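Local atomic coordinates of ATP/GTP-binding site-containing protein A (Brucella abortus, PDB entry 6NTR), a protein that functions in the periplasm to maintain the integrity of the cell envelope. Residues A[212-215]-A[219-222]. Residues are numbered along the deposited sequence; the frame is centred on the assembly and turned at random.
Unlike the reference sequence in segment 219-222: Met-222 (reference Leu). With EDO (1,2-ethanediol), chain G.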
ATOM      1  N   LYS A 212      -4.077  -5.474  -9.900  1.00 52.70           N
ATOM      2  CA  LYS A 212      -5.363  -6.002 -10.310  1.00 58.41           C
ATOM      3  C   LYS A 212      -6.184  -6.070  -9.032  1.00 62.29           C
ATOM      4  O   LYS A 212      -5.787  -6.709  -8.084  1.00 67.48           O
ATOM      5  CB  LYS A 212      -5.202  -7.388 -10.902  1.00 57.51           C
ATOM      6  CG  LYS A 212      -4.636  -7.400 -12.304  1.00 58.11           C
ATOM      7  CD  LYS A 212      -4.359  -8.810 -12.774  1.00 61.48           C
ATOM      8  CE  LYS A 212      -4.120  -8.883 -14.272  1.00 68.86           C
ATOM      9  NZ  LYS A 212      -3.545  -7.635 -14.831  1.00 70.66           N
ATOM     10  N   LEU A 213      -7.332  -5.418  -9.000  1.00 61.23           N
ATOM     11  CA  LEU A 213      -8.145  -5.352  -7.800  1.00 58.75           C
ATOM     12  C   LEU A 213      -9.519  -5.996  -7.850  1.00 59.16           C
ATOM     13  O   LEU A 213     -10.240  -5.834  -8.815  1.00 60.59           O
ATOM     14  CB  LEU A 213      -8.282  -3.885  -7.421  1.00 62.17           C
ATOM     15  CG  LEU A 213      -9.397  -3.391  -6.517  1.00 67.60           C
ATOM     16  CD1 LEU A 213      -8.972  -3.500  -5.071  1.00 68.80           C
ATOM     17  CD2 LEU A 213      -9.699  -1.947  -6.841  1.00 70.10           C
ATOM     18  N   TYR A 214      -9.860  -6.731  -6.798  1.00 55.66           N
ATOM     19  CA  TYR A 214     -11.149  -7.399  -6.647  1.00 53.27           C
ATOM     20  C   TYR A 214     -12.143  -6.477  -5.959  1.00 54.33           C
ATOM     21  O   TYR A 214     -11.771  -5.556  -5.237  1.00 58.94           O
ATOM     22  CB  TYR A 214     -11.015  -8.688  -5.834  1.00 51.97           C
ATOM     23  CG  TYR A 214     -10.291  -9.768  -6.560  1.00 52.95           C
ATOM     24  CD1 TYR A 214      -8.912  -9.745  -6.666  1.00 55.16           C
ATOM     25  CD2 TYR A 214     -10.980 -10.807  -7.160  1.00 57.55           C
ATOM     26  CE1 TYR A 214      -8.230 -10.724  -7.354  1.00 60.53           C
ATOM     27  CE2 TYR A 214     -10.312 -11.793  -7.848  1.00 62.62           C
ATOM     28  CZ  TYR A 214      -8.935 -11.745  -7.942  1.00 65.82           C
ATOM     29  OH  TYR A 214      -8.258 -12.719  -8.630  1.00 69.62           O
ATOM     30  N   ARG A 215     -13.427  -6.742  -6.186  1.00 50.94           N
ATOM     31  CA  ARG A 215     -14.468  -5.975  -5.511  1.00 55.28           C
ATOM     32  C   ARG A 215     -14.378  -6.070  -3.985  1.00 63.85           C
ATOM     33  O   ARG A 215     -14.853  -5.161  -3.289  1.00 65.70           O
ATOM     34  CB  ARG A 215     -15.840  -6.454  -5.989  1.00 50.29           C
ATOM     35  CG  ARG A 215     -16.851  -5.371  -6.156  1.00 52.40           C
ATOM     36  CD  ARG A 215     -17.858  -5.779  -7.204  1.00 60.77           C
ATOM     37  NE  ARG A 215     -18.678  -6.928  -6.820  1.00 68.45           N
ATOM     38  CZ  ARG A 215     -20.004  -6.893  -6.694  1.00 76.02           C
ATOM     39  NH1 ARG A 215     -20.669  -5.775  -6.949  1.00 83.71           N
ATOM     40  NH2 ARG A 215     -20.672  -7.983  -6.349  1.00 72.56           N
ATOM     41  N   THR A 219      -6.119  -7.833  -3.764  1.00 42.43           N
ATOM     42  CA  THR A 219      -5.346  -7.367  -4.900  1.00 37.37           C
ATOM     43  C   THR A 219      -4.270  -8.387  -5.204  1.00 40.07           C
ATOM     44  O   THR A 219      -3.873  -9.160  -4.337  1.00 48.24           O
ATOM     45  CB  THR A 219      -4.661  -6.032  -4.648  1.00 45.79           C
ATOM     46  OG1 THR A 219      -3.531  -6.246  -3.808  1.00 52.73           O
ATOM     47  CG2 THR A 219      -5.572  -5.093  -3.969  1.00 46.68           C
ATOM     48  N   ARG A 220      -3.774  -8.364  -6.434  1.00 42.74           N
ATOM     49  CA  ARG A 220      -2.750  -9.306  -6.862  1.00 43.03           C
ATOM     50  C   ARG A 220      -1.972  -8.675  -7.999  1.00 38.69           C
ATOM     51  O   ARG A 220      -2.181  -7.512  -8.340  1.00 39.11           O
ATOM     52  CB  ARG A 220      -3.366 -10.634  -7.280  1.00 47.54           C
ATOM     53  CG  ARG A 220      -4.328 -10.537  -8.438  1.00 50.95           C
ATOM     54  CD  ARG A 220      -4.854 -11.916  -8.764  1.00 52.22           C
ATOM     55  NE  ARG A 220      -5.832 -11.930  -9.841  1.00 54.24           N
ATOM     56  CZ  ARG A 220      -5.518 -12.018 -11.128  1.00 62.32           C
ATOM     57  NH1 ARG A 220      -4.246 -12.091 -11.505  1.00 63.52           N
ATOM     58  NH2 ARG A 220      -6.479 -12.041 -12.040  1.00 67.66           N
ATOM     59  N   ASP A 221      -1.042  -9.411  -8.577  1.00 41.50           N
ATOM     60  CA  ASP A 221      -0.310  -8.954  -9.751  1.00 48.82           C
ATOM     61  C   ASP A 221       0.254  -7.573  -9.586  1.00 53.48           C
ATOM     62  O   ASP A 221       0.138  -6.757 -10.462  1.00 59.89           O
ATOM     63  CB  ASP A 221      -1.194  -9.004 -10.997  1.00 55.73           C
ATOM     64  CG  ASP A 221      -0.407  -9.161 -12.279  1.00 59.64           C
ATOM     65  OD1 ASP A 221       0.768  -8.794 -12.335  1.00 59.35           O
ATOM     66  OD2 ASP A 221      -0.982  -9.651 -13.248  1.00 61.32           O
HETATM   67  N   MSE A 222       0.839  -7.298  -8.448  1.00 55.01           N
HETATM   68  CA  MSE A 222       1.389  -5.999  -8.177  1.00 54.04           C
HETATM   69  C   MSE A 222       2.657  -5.698  -8.870  1.00 50.07           C
HETATM   70  O   MSE A 222       3.414  -6.599  -9.198  1.00 54.25           O
HETATM   71  CB  MSE A 222       1.714  -5.833  -6.708  1.00 60.95           C
HETATM   72  CG  MSE A 222       1.310  -7.034  -5.881  1.00 76.62           C
HETATM   73 SE   MSE A 222       0.335  -6.219  -4.444  0.82 90.03          SE
HETATM   74  CE  MSE A 222       1.768  -5.042  -3.840  1.00 94.04           C
TER
HETATM   75  C1  EDO G 303      -5.059  -7.051  -0.790  1.00 30.95           C
HETATM   76  O1  EDO G 303      -4.383  -8.254  -1.178  1.00 38.44           O
HETATM   77  C2  EDO G 303      -4.067  -5.908  -0.777  1.00 34.28           C
HETATM   78  O2  EDO G 303      -4.807  -4.720  -0.502  1.00 43.80           O
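Lys-212 and Arg-220 form an antiparallel hydrogen-bonded pair, Lys-212 N giving to Arg-220 O at 3.2 Å and Arg-220 N to Lys-212 O at 3.1 Å, and Leu-213 with Thr-219 follows as a non-hydrogen-bonded pair nearer the turn of the hairpin. Lys-212 O also receives the CA-H of Thr-219. On the face that carries Lys-212 and Arg-220, the arginine side chain runs extended from CG to NE, and NE donates to Tyr-214 OH (2.8 Å, 145° at the hydrogen). The hydroxyl lies tilted out of the guanidinium plane; ring and guanidinium each come to the other's edge, their planes 54° apart, without stacking. Lys-212 CD rests over one guanidinium face, 3.5 Å from Arg-220 NH1 and offset toward the rim. The lysine chain crosses Asp-221 at a slant, and its bend at chi4 (29°) sets Lys-212 NZ near Asp-221 OD2 in a long salt bridge of 3.6 Å. On the opposite face of the sheet, Leu-213 CD1 touches Thr-219 CG2 at 3.9 Å, and a 1,2-ethanediol, probably from the crystallisation liquor, accepts a bond from Thr-219 N through O1. At Asp-221 the chain turns a corner out of the short strand 219-220 of this barrel-like fold. Arg-220 NH1 is also salt-bridged to Asp-173 and Glu-175, so NE and NH1 are held from different elements, which should limit rotation of the guanidinium. These carboxylates, with Asp-221, probably offset the like charges of Lys-212 and Arg-220, letting the buried arginine tie the hairpin to Asp-173 and to Glu-175 in helix 174-179.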